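Porin (Rhodobacter blasticus, PDB 3PRN) forms trimeric outer-membrane channels through which small hydrophilic solutes up to about 0.6 kDa diffuse passively. Local coordinates at residues Ser28-Ile33 with Arg52-Asp57; Gly63-Ala68 with Ser119-Ser124; Tyr7-Leu12 with Gly101-Ser106. The protein carries 1 engineered substitution. One frame throughout, in Å; residues are numbered along the deposited sequence.

Interaction 1 of 3, residues Ser28-Ile33 with Arg52-Asp57; sequences SSRLRI and RMQWDD. With MG (magnesium ion), chain B.
Arg30 and Arg32 face Asp56 and Gln54 across two antiparallel strands, 28-33 and 52-56, of a beta hairpin in the 16-stranded porin barrel. The backbones pair in register: Leu31 with Trp55 and Ile33 with Met53 are hydrogen-bonded pairs, Arg30 with Asp56 and Arg32 with Gln54 non-hydrogen-bonded ones. Leu31, Ile33, Met53 and Trp55 share the face that packs against neighbouring subunits.

On the opposite face the polar groups form a ladder. A nearly straight hydrogen bond runs from Arg30 NE to the syn lone pair of Asp56 OD1 (2.8 Å, 172°), part of a salt bridge. Asp56 OD2 accepts from Gln54 NE2 and also pairs with Lys120. Gln54 OE1 is gripped side-on by NE and NH2 of Arg32, both from the same face of the amide. A bend at chi3 (-76°) turns the Arg32 guanidinium flat onto that of Arg52, centres 3.6 Å apart and planes 11° from parallel; the like charges are probably eased by Gln54 and by Asn34 and Ser119, which bind Arg52.

Where strand 46-56 ends, a magnesium ion is held by Ser28 OG, itself hydrogen-bonded to Glu103, by three waters and by Asp57 OD1. Asp57 OD1 also accepts from Ser29 N at 2.9 Å, from above the carboxylate plane.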
loop_
_atom_site.group_PDB
_atom_site.type_symbol
_atom_site.label_atom_id
_atom_site.label_comp_id
_atom_site.label_asym_id
_atom_site.label_seq_id
_atom_site.Cartn_x
_atom_site.Cartn_y
_atom_site.Cartn_z
ATOM N N SER A 28 9.286 -14.192 -15.521
ATOM C CA SER A 28 8.185 -13.247 -15.422
ATOM C C SER A 28 7.332 -13.652 -14.213
ATOM O O SER A 28 6.929 -14.815 -14.117
ATOM C CB SER A 28 7.333 -13.273 -16.694
ATOM O OG SER A 28 6.165 -12.497 -16.543
ATOM N N SER A 29 6.941 -12.654 -13.425
ATOM C CA SER A 29 6.179 -12.976 -12.214
ATOM C C SER A 29 5.256 -11.840 -11.831
ATOM O O SER A 29 5.414 -10.709 -12.305
ATOM C CB SER A 29 7.182 -13.291 -11.086
ATOM O OG SER A 29 7.999 -12.186 -10.855
ATOM N N ARG A 30 4.267 -12.181 -10.998
ATOM C CA ARG A 30 3.263 -11.161 -10.623
ATOM C C ARG A 30 2.779 -11.470 -9.197
ATOM O O ARG A 30 2.558 -12.630 -8.864
ATOM C CB ARG A 30 2.073 -11.242 -11.583
ATOM C CG ARG A 30 0.838 -10.454 -11.081
ATOM C CD ARG A 30 -0.321 -10.518 -12.041
ATOM N NE ARG A 30 -0.046 -9.845 -13.294
ATOM C CZ ARG A 30 -0.943 -9.754 -14.301
ATOM N NH1 ARG A 30 -2.153 -10.269 -14.211
ATOM N NH2 ARG A 30 -0.540 -9.119 -15.390
ATOM N N LEU A 31 2.598 -10.437 -8.396
ATOM C CA LEU A 31 1.954 -10.613 -7.098
ATOM C C LEU A 31 0.674 -9.755 -7.115
ATOM O O LEU A 31 0.795 -8.537 -7.435
ATOM C CB LEU A 31 2.865 -10.222 -5.955
ATOM C CG LEU A 31 2.158 -10.080 -4.588
ATOM C CD1 LEU A 31 1.609 -11.436 -4.184
ATOM C CD2 LEU A 31 3.151 -9.598 -3.548
ATOM N N ARG A 32 -0.495 -10.330 -6.869
ATOM C CA ARG A 32 -1.710 -9.536 -6.829
ATOM C C ARG A 32 -2.370 -9.687 -5.439
ATOM O O ARG A 32 -2.628 -10.821 -4.967
ATOM C CB ARG A 32 -2.732 -9.965 -7.923
ATOM C CG ARG A 32 -4.060 -9.189 -7.762
ATOM C CD ARG A 32 -5.088 -9.740 -8.800
ATOM N NE ARG A 32 -4.750 -9.210 -10.119
ATOM C CZ ARG A 32 -5.401 -9.463 -11.256
ATOM N NH1 ARG A 32 -6.492 -10.254 -11.271
ATOM N NH2 ARG A 32 -4.968 -8.905 -12.393
ATOM N N ILE A 33 -2.663 -8.550 -4.785
ATOM C CA ILE A 33 -3.406 -8.552 -3.548
ATOM C C ILE A 33 -4.670 -7.718 -3.722
ATOM O O ILE A 33 -4.553 -6.547 -4.104
ATOM C CB ILE A 33 -2.584 -7.951 -2.380
ATOM C CG1 ILE A 33 -1.387 -8.830 -2.013
ATOM C CG2 ILE A 33 -3.401 -7.792 -1.097
ATOM C CD1 ILE A 33 -0.248 -8.047 -1.372
ATOM N N ARG A 52 -6.804 -2.704 -5.265
ATOM C CA ARG A 52 -5.837 -3.723 -5.678
ATOM C C ARG A 52 -4.391 -3.201 -5.564
ATOM O O ARG A 52 -4.089 -2.021 -5.882
ATOM C CB ARG A 52 -6.080 -4.124 -7.149
ATOM C CG ARG A 52 -5.126 -5.146 -7.740
ATOM C CD ARG A 52 -5.679 -5.740 -9.049
ATOM N NE ARG A 52 -6.910 -6.569 -8.729
ATOM C CZ ARG A 52 -7.648 -7.111 -9.695
ATOM N NH1 ARG A 52 -7.318 -6.940 -11.010
ATOM N NH2 ARG A 52 -8.693 -7.869 -9.416
ATOM N N MET A 53 -3.467 -4.044 -5.136
ATOM C CA MET A 53 -2.037 -3.771 -5.088
ATOM C C MET A 53 -1.414 -4.906 -5.931
ATOM O O MET A 53 -1.538 -6.077 -5.624
ATOM C CB MET A 53 -1.426 -3.807 -3.678
ATOM C CG MET A 53 -1.991 -2.593 -2.868
ATOM S SD MET A 53 -1.305 -2.708 -1.146
ATOM C CE MET A 53 0.289 -1.969 -1.499
ATOM N N GLN A 54 -0.928 -4.542 -7.135
ATOM C CA GLN A 54 -0.349 -5.531 -8.014
ATOM C C GLN A 54 1.055 -5.119 -8.445
ATOM O O GLN A 54 1.225 -3.961 -8.826
ATOM C CB GLN A 54 -1.194 -5.701 -9.268
ATOM C CG GLN A 54 -0.699 -6.815 -10.216
ATOM C CD GLN A 54 -1.697 -6.958 -11.362
ATOM O OE1 GLN A 54 -2.874 -7.279 -11.056
ATOM N NE2 GLN A 54 -1.286 -6.729 -12.598
ATOM N N TRP A 55 1.973 -6.073 -8.381
ATOM C CA TRP A 55 3.333 -5.857 -8.824
ATOM C C TRP A 55 3.608 -6.858 -9.971
ATOM O O TRP A 55 3.225 -8.045 -9.889
ATOM C CB TRP A 55 4.329 -6.130 -7.646
ATOM C CG TRP A 55 5.767 -6.031 -8.128
ATOM C CD1 TRP A 55 6.532 -4.897 -8.223
ATOM C CD2 TRP A 55 6.592 -7.123 -8.572
ATOM N NE1 TRP A 55 7.775 -5.218 -8.684
ATOM C CE2 TRP A 55 7.849 -6.569 -8.932
ATOM C CE3 TRP A 55 6.383 -8.488 -8.761
ATOM C CZ2 TRP A 55 8.885 -7.345 -9.459
ATOM C CZ3 TRP A 55 7.411 -9.275 -9.262
ATOM C CH2 TRP A 55 8.676 -8.679 -9.615
ATOM N N ASP A 56 4.272 -6.389 -11.004
ATOM C CA ASP A 56 4.763 -7.210 -12.097
ATOM C C ASP A 56 6.267 -6.999 -12.296
ATOM O O ASP A 56 6.786 -5.917 -12.079
ATOM C CB ASP A 56 4.025 -6.857 -13.424
ATOM C CG ASP A 56 2.561 -7.360 -13.377
ATOM O OD1 ASP A 56 2.338 -8.499 -13.789
ATOM O OD2 ASP A 56 1.670 -6.587 -12.973
ATOM N N ASP A 57 6.967 -8.040 -12.743
ATOM C CA ASP A 57 8.399 -7.876 -13.041
ATOM C C ASP A 57 8.521 -6.754 -14.079
ATOM O O ASP A 57 7.695 -6.596 -14.995
ATOM C CB ASP A 57 9.034 -9.195 -13.518
ATOM C CG ASP A 57 8.444 -9.575 -14.860
ATOM O OD1 ASP A 57 7.359 -10.203 -14.865
ATOM O OD2 ASP A 57 9.026 -9.197 -15.904
HETATM MG MG MG B . 6.030 -10.449 -16.492
HETATM O O HOH W 1 4.073 -10.286 -14.947
HETATM O O HOH W 2 5.567 -8.003 -16.605
HETATM O O HOH W 3 7.579 -9.855 -18.085
#

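Interaction 2 of 3, residues Gly63-Ala68 with Ser119-Ser124; sequences GTAGNA and SKYDAS. With C8E ((hydroxyethyloxy)tri(ethyloxy)octane), chain C; C8E ((hydroxyethyloxy)tri(ethyloxy)octane), chain D.
The Tyr121 ring carries a detergent tail on one face: C4 of the chain C octyl chain lies 3.6 Å above the ring plane, offset toward the rim. Ala123 CB sits at the ring edge, in plane. Two further apolar neighbours come in obliquely, Ala65 CB, 4.3 Å from Tyr121 CD2, and C1 of the second detergent molecule, chain D. With CG lodged between the backbone N and the carbonyl carbon (chi1 73°), the ring is turned to meet both tails. Ala65 CB touches the chain C tail too, so alanine, tyrosine and detergent form one small apolar patch.

Both segments are irregular loops of the porin barrel: 63-68 leads into strand 70-75, and the loop 119-124 lies between helix 88-91 and strand 131-138. Other subunits of the trimer pack here: Thr64 of the third subunit hydrogen-bonds to Asn67 O, and its Gly63 packs on Tyr121.

Farther along, Asn67 CB presses on Ser119 O at 3.5 Å, while its amide is bound elsewhere, OD1 by Arg52 N and ND2 by the Asn118 carbonyl and Tyr117 OH. The polar joints between the two loops run through water. One molecule accepts from Tyr121 N at 3.0 Å and gives Ala65 O a weak bond. Another accepts from Ala68 N at 3.1 Å and donates to Lys120 O at 3.0 Å.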
loop_
_atom_site.group_PDB
_atom_site.type_symbol
_atom_site.label_atom_id
_atom_site.label_comp_id
_atom_site.label_asym_id
_atom_site.label_seq_id
_atom_site.Cartn_x
_atom_site.Cartn_y
_atom_site.Cartn_z
ATOM N N GLY A 63 8.592 -0.986 -7.063
ATOM C CA GLY A 63 7.658 -0.721 -5.981
ATOM C C GLY A 63 6.207 -1.101 -6.342
ATOM O O GLY A 63 5.921 -1.442 -7.498
ATOM N N THR A 64 5.362 -1.073 -5.327
ATOM C CA THR A 64 3.966 -1.463 -5.551
ATOM C C THR A 64 3.075 -0.413 -4.864
ATOM O O THR A 64 3.397 -0.025 -3.700
ATOM C CB THR A 64 3.699 -2.822 -4.848
ATOM O OG1 THR A 64 4.689 -3.765 -5.307
ATOM C CG2 THR A 64 2.323 -3.442 -5.186
ATOM N N ALA A 65 1.985 -0.105 -5.493
ATOM C CA ALA A 65 1.034 0.864 -4.956
ATOM C C ALA A 65 -0.404 0.350 -5.202
ATOM O O ALA A 65 -0.539 -0.700 -5.815
ATOM C CB ALA A 65 1.216 2.230 -5.614
ATOM N N GLY A 66 -1.343 1.073 -4.622
ATOM C CA GLY A 66 -2.747 0.685 -4.830
ATOM C C GLY A 66 -3.209 1.415 -6.131
ATOM O O GLY A 66 -2.587 2.389 -6.590
ATOM N N ASN A 67 -4.309 0.920 -6.671
ATOM C CA ASN A 67 -4.951 1.502 -7.857
ATOM C C ASN A 67 -6.063 2.482 -7.404
ATOM O O ASN A 67 -6.086 2.888 -6.215
ATOM C CB ASN A 67 -5.474 0.429 -8.800
ATOM C CG ASN A 67 -6.554 -0.435 -8.228
ATOM O OD1 ASN A 67 -6.798 -0.388 -7.012
ATOM N ND2 ASN A 67 -7.220 -1.254 -9.022
ATOM N N ALA A 68 -6.992 2.844 -8.317
ATOM C CA ALA A 68 -8.100 3.741 -7.894
ATOM C C ALA A 68 -9.260 2.841 -7.460
ATOM O O ALA A 68 -9.397 1.677 -7.920
ATOM C CB ALA A 68 -8.499 4.585 -9.108
ATOM N N SER A 119 -5.873 -2.205 -13.162
ATOM C CA SER A 119 -5.259 -2.867 -12.024
ATOM C C SER A 119 -4.227 -2.038 -11.287
ATOM O O SER A 119 -3.957 -2.407 -10.122
ATOM C CB SER A 119 -4.607 -4.199 -12.424
ATOM O OG SER A 119 -5.588 -5.174 -12.679
ATOM N N LYS A 120 -3.673 -1.009 -11.891
ATOM C CA LYS A 120 -2.609 -0.239 -11.317
ATOM C C LYS A 120 -2.784 1.263 -11.507
ATOM O O LYS A 120 -3.687 1.632 -12.271
ATOM C CB LYS A 120 -1.304 -0.568 -12.106
ATOM C CG LYS A 120 -0.895 -2.023 -11.815
ATOM C CD LYS A 120 0.468 -2.261 -12.464
ATOM C CE LYS A 120 0.919 -3.676 -12.188
ATOM N NZ LYS A 120 2.157 -4.028 -12.917
ATOM N N TYR A 121 -1.925 2.048 -10.900
ATOM C CA TYR A 121 -1.933 3.495 -11.048
ATOM C C TYR A 121 -1.473 3.791 -12.502
ATOM O O TYR A 121 -0.975 2.887 -13.199
ATOM C CB TYR A 121 -0.974 4.109 -10.028
ATOM C CG TYR A 121 0.507 3.892 -10.391
ATOM C CD1 TYR A 121 1.210 4.756 -11.231
ATOM C CD2 TYR A 121 1.177 2.805 -9.871
ATOM C CE1 TYR A 121 2.554 4.574 -11.522
ATOM C CE2 TYR A 121 2.514 2.577 -10.155
ATOM C CZ TYR A 121 3.199 3.465 -10.970
ATOM O OH TYR A 121 4.536 3.190 -11.259
ATOM N N ASP A 122 -1.655 4.993 -12.974
ATOM C CA ASP A 122 -1.159 5.361 -14.330
ATOM C C ASP A 122 -0.303 6.621 -14.210
ATOM O O ASP A 122 -0.869 7.667 -13.911
ATOM C CB ASP A 122 -2.324 5.650 -15.266
ATOM C CG ASP A 122 -1.827 6.070 -16.660
ATOM O OD1 ASP A 122 -0.678 6.472 -16.876
ATOM O OD2 ASP A 122 -2.646 5.974 -17.588
ATOM N N ALA A 123 1.008 6.530 -14.412
ATOM C CA ALA A 123 1.863 7.711 -14.199
ATOM C C ALA A 123 1.625 8.821 -15.222
ATOM O O ALA A 123 1.966 9.955 -14.885
ATOM C CB ALA A 123 3.362 7.327 -14.214
ATOM N N SER A 124 1.019 8.544 -16.376
ATOM C CA SER A 124 0.766 9.619 -17.344
ATOM C C SER A 124 -0.236 10.638 -16.825
ATOM O O SER A 124 -0.314 11.762 -17.376
ATOM C CB SER A 124 0.251 9.057 -18.670
ATOM O OG SER A 124 -1.053 8.493 -18.564
HETATM C C1 C8E C . 0.119 7.432 -5.527
HETATM C C2 C8E C . 0.523 6.072 -5.859
HETATM C C3 C8E C . 1.921 6.003 -6.286
HETATM C C4 C8E C . 1.885 6.026 -7.748
HETATM C C5 C8E C . 2.712 7.214 -8.107
HETATM C C6 C8E C . 3.874 6.806 -8.825
HETATM C C7 C8E C . 4.151 8.012 -9.553
HETATM C C8 C8E C . 5.441 7.901 -10.256
HETATM O O9 C8E C . 5.630 8.652 -11.468
HETATM C C10 C8E C . 5.982 10.013 -11.289
HETATM C C11 C8E C . 6.176 10.604 -12.664
HETATM O O12 C8E C . 7.164 9.875 -13.458
HETATM C C13 C8E C . 6.716 8.828 -14.394
HETATM C C14 C8E C . 6.985 7.311 -14.153
HETATM O O15 C8E C . 7.260 6.232 -15.113
HETATM C C16 C8E C . 6.139 5.340 -15.288
HETATM C C17 C8E C . 5.717 4.429 -14.127
HETATM O O18 C8E C . 4.772 3.380 -14.113
HETATM C C19 C8E C . 4.809 2.291 -15.067
HETATM C C20 C8E C . 4.858 0.789 -14.436
HETATM O O21 C8E C . 6.070 0.144 -14.856
HETATM C C1 C8E D . 5.127 2.534 -7.286
HETATM C C2 C8E D . 5.428 2.736 -5.875
HETATM C C3 C8E D . 5.590 4.153 -5.545
HETATM C C4 C8E D . 7.031 4.400 -5.577
HETATM C C5 C8E D . 7.185 5.484 -6.589
HETATM C C6 C8E D . 7.690 6.666 -5.970
HETATM C C7 C8E D . 8.307 7.293 -7.104
HETATM C C8 C8E D . 8.762 8.650 -6.754
HETATM O O9 C8E D . 9.889 9.202 -7.458
HETATM C C10 C8E D . 9.597 9.758 -8.728
HETATM C C11 C8E D . 10.890 10.315 -9.273
HETATM O O12 C8E D . 11.511 11.284 -8.374
HETATM C C13 C8E D . 12.553 10.836 -7.431
HETATM C C14 C8E D . 12.323 10.770 -5.890
HETATM O O15 C8E D . 13.254 11.019 -4.780
HETATM C C16 C8E D . 13.668 9.807 -4.115
HETATM C C17 C8E D . 12.640 9.012 -3.298
HETATM O O18 C8E D . 12.842 7.904 -2.446
HETATM C C19 C8E D . 13.812 7.920 -1.371
HETATM C C20 C8E D . 13.240 7.570 0.115
HETATM O O21 C8E D . 13.451 8.700 0.975
HETATM O O HOH W 4 -1.996 -2.059 -8.061
HETATM O O HOH W 5 -0.710 0.346 -8.784
HETATM O O HOH W 6 -6.083 3.076 -11.229
#

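Interaction 3 of 3, residues Tyr7-Leu12 with Gly101-Ser106; sequences YGRFGL and GYEWSS. Engineered in segment 101-106: Trp104 (natural residue Ala).
Arg9, extended from CG to NE, reaches from strand 2-15 to the backbone of Tyr102 and Glu103. Its CG meets the edge of the Tyr102 ring, CD lies 3.5 Å from Tyr102 O, and the guanidinium, 77° from the ring plane, passes Glu103 with one face toward Glu103 CA. In the guanidinium plane are two waters: NH1 donates to one at 2.9 Å, which gives Tyr102 O a weak bond, and NH2 to another at 2.8 Å, which donates to Glu103 O. Glu103 OE2 stays 4.4 Å from Arg9 NH2 and well out of its plane, a probable electrostatic attraction; that oxygen bonds to Ser28 and Gln13.

The side chain of Phe10 starts away from the loop, yet its carbonyl carbon approaches Tyr102 CE2 obliquely at 3.5 Å. At Gly11 the bare backbone leaves room for the phenol, with Tyr102 CZ 3.5 Å from Gly11 CA; Tyr102 OH goes on to hydrogen-bond Ser28 O. Leu12 O meets the ring edge, 3.5 Å from Tyr102 CE1, while Glu103 CG sits over the centre of one ring face.

The 101-104 type I turn is closed by Trp104 N to Gly101 O. Trp104, an engineered residue replacing alanine, lays its ring over Gly101 O and touches Arg238 and Lys266 of the barrel wall. Such a loop folded against the inner wall is characteristic of the porin pore eyelet.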
loop_
_atom_site.group_PDB
_atom_site.type_symbol
_atom_site.label_atom_id
_atom_site.label_comp_id
_atom_site.label_asym_id
_atom_site.label_seq_id
_atom_site.Cartn_x
_atom_site.Cartn_y
_atom_site.Cartn_z
ATOM N N TYR A 7 -3.093 -13.740 -5.473
ATOM C CA TYR A 7 -2.356 -14.840 -6.077
ATOM C C TYR A 7 -0.930 -14.398 -6.386
ATOM O O TYR A 7 -0.618 -13.207 -6.462
ATOM C CB TYR A 7 -3.018 -15.346 -7.350
ATOM C CG TYR A 7 -3.023 -14.502 -8.596
ATOM C CD1 TYR A 7 -1.873 -14.313 -9.346
ATOM C CD2 TYR A 7 -4.212 -13.900 -9.007
ATOM C CE1 TYR A 7 -1.905 -13.524 -10.504
ATOM C CE2 TYR A 7 -4.280 -13.118 -10.157
ATOM C CZ TYR A 7 -3.120 -12.943 -10.893
ATOM O OH TYR A 7 -3.158 -12.183 -12.046
ATOM N N GLY A 8 -0.039 -15.401 -6.435
ATOM C CA GLY A 8 1.310 -15.148 -6.884
ATOM C C GLY A 8 1.492 -16.104 -8.114
ATOM O O GLY A 8 0.806 -17.137 -8.193
ATOM N N ARG A 9 2.344 -15.675 -9.032
ATOM C CA ARG A 9 2.691 -16.559 -10.157
ATOM C C ARG A 9 4.130 -16.257 -10.541
ATOM O O ARG A 9 4.559 -15.087 -10.486
ATOM C CB ARG A 9 1.733 -16.468 -11.326
ATOM C CG ARG A 9 1.925 -15.228 -12.210
ATOM C CD ARG A 9 0.790 -15.128 -13.238
ATOM N NE ARG A 9 1.054 -14.021 -14.123
ATOM C CZ ARG A 9 0.122 -13.457 -14.921
ATOM N NH1 ARG A 9 -1.111 -13.881 -14.947
ATOM N NH2 ARG A 9 0.562 -12.449 -15.672
ATOM N N PHE A 10 4.830 -17.296 -11.015
ATOM C CA PHE A 10 6.193 -17.033 -11.536
ATOM C C PHE A 10 6.550 -18.138 -12.533
ATOM O O PHE A 10 5.987 -19.244 -12.412
ATOM C CB PHE A 10 7.194 -16.919 -10.372
ATOM C CG PHE A 10 7.368 -18.155 -9.533
ATOM C CD1 PHE A 10 8.174 -19.186 -9.964
ATOM C CD2 PHE A 10 6.737 -18.305 -8.305
ATOM C CE1 PHE A 10 8.340 -20.352 -9.223
ATOM C CE2 PHE A 10 6.943 -19.450 -7.551
ATOM C CZ PHE A 10 7.724 -20.467 -7.995
ATOM N N GLY A 11 7.465 -17.905 -13.455
ATOM C CA GLY A 11 7.812 -18.950 -14.418
ATOM C C GLY A 11 8.736 -18.287 -15.468
ATOM O O GLY A 11 9.306 -17.214 -15.229
ATOM N N LEU A 12 8.833 -18.950 -16.601
ATOM C CA LEU A 12 9.698 -18.530 -17.684
ATOM C C LEU A 12 8.810 -18.049 -18.845
ATOM O O LEU A 12 7.788 -18.671 -19.137
ATOM C CB LEU A 12 10.543 -19.727 -18.183
ATOM C CG LEU A 12 11.533 -20.267 -17.146
ATOM C CD1 LEU A 12 12.069 -21.626 -17.612
ATOM C CD2 LEU A 12 12.672 -19.288 -16.923
ATOM N N GLY A 101 -1.524 -20.995 -20.906
ATOM C CA GLY A 101 -0.207 -20.715 -20.336
ATOM C C GLY A 101 -0.395 -20.079 -18.928
ATOM O O GLY A 101 -1.520 -19.681 -18.550
ATOM N N TYR A 102 0.710 -19.947 -18.195
ATOM C CA TYR A 102 0.575 -19.415 -16.828
ATOM C C TYR A 102 0.273 -17.932 -16.805
ATOM O O TYR A 102 -0.119 -17.415 -15.738
ATOM C CB TYR A 102 1.820 -19.757 -16.010
ATOM C CG TYR A 102 2.995 -18.834 -16.020
ATOM C CD1 TYR A 102 3.877 -18.817 -17.073
ATOM C CD2 TYR A 102 3.218 -17.927 -14.952
ATOM C CE1 TYR A 102 5.000 -18.006 -17.069
ATOM C CE2 TYR A 102 4.312 -17.067 -14.961
ATOM C CZ TYR A 102 5.215 -17.151 -16.002
ATOM O OH TYR A 102 6.290 -16.362 -16.064
ATOM N N GLU A 103 0.306 -17.239 -17.948
ATOM C CA GLU A 103 -0.074 -15.825 -17.919
ATOM C C GLU A 103 -1.412 -15.602 -18.601
ATOM O O GLU A 103 -1.714 -14.421 -18.837
ATOM C CB GLU A 103 1.011 -14.960 -18.572
ATOM C CG GLU A 103 2.335 -15.138 -17.834
ATOM C CD GLU A 103 3.475 -14.530 -18.652
ATOM O OE1 GLU A 103 3.727 -15.015 -19.793
ATOM O OE2 GLU A 103 4.064 -13.589 -18.134
ATOM N N TRP A 104 -2.217 -16.615 -18.890
ATOM C CA TRP A 104 -3.515 -16.501 -19.519
ATOM C C TRP A 104 -3.465 -15.554 -20.718
ATOM O O TRP A 104 -4.126 -14.518 -20.747
ATOM C CB TRP A 104 -4.701 -15.980 -18.580
ATOM C CG TRP A 104 -4.550 -17.068 -17.534
ATOM C CD1 TRP A 104 -4.050 -16.956 -16.301
ATOM C CD2 TRP A 104 -4.845 -18.434 -17.793
ATOM N NE1 TRP A 104 -3.972 -18.291 -15.775
ATOM C CE2 TRP A 104 -4.431 -19.143 -16.677
ATOM C CE3 TRP A 104 -5.419 -19.130 -18.872
ATOM C CZ2 TRP A 104 -4.515 -20.545 -16.591
ATOM C CZ3 TRP A 104 -5.523 -20.535 -18.764
ATOM C CH2 TRP A 104 -5.087 -21.208 -17.677
ATOM N N SER A 105 -2.684 -15.921 -21.718
ATOM C CA SER A 105 -2.571 -15.092 -22.931
ATOM C C SER A 105 -3.016 -15.894 -24.175
ATOM O O SER A 105 -3.036 -17.137 -24.217
ATOM C CB SER A 105 -1.128 -14.634 -23.131
ATOM O OG SER A 105 -0.302 -15.757 -23.379
ATOM N N SER A 106 -3.430 -15.130 -25.200
ATOM C CA SER A 106 -3.878 -15.705 -26.450
ATOM C C SER A 106 -3.947 -14.595 -27.513
ATOM O O SER A 106 -4.577 -13.553 -27.285
ATOM C CB SER A 106 -5.300 -16.316 -26.318
ATOM O OG SER A 106 -5.809 -16.735 -27.579
HETATM O O HOH W 7 -2.553 -16.091 -13.748
HETATM O O HOH W 8 -1.558 -11.876 -17.439
#

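In the fold
From the N terminus, strand 2-15 supplies the first side of interaction 3, whose partner is 101-106, with 88 residues between the two, the longest loop closed here. Within that span lies all of interaction 1, the short hairpin closure between strands 25-39 and 46-56. Interaction 2 opens afterwards at 63-68 and closes at 119-124, so it follows interaction 1 in series but crosses interaction 3. Interaction 1 touches both others: Tyr102 and Glu103 bond to Ser28 at one end, while Lys120 reaches Asp56 and Asn67 reaches Arg52. Strand pairing thus joins the barrel wall; interaction 3 ties the long excursion between strands 78-83 and 131-138 to it, and interaction 2 ties that excursion to the loop before strand 70-75.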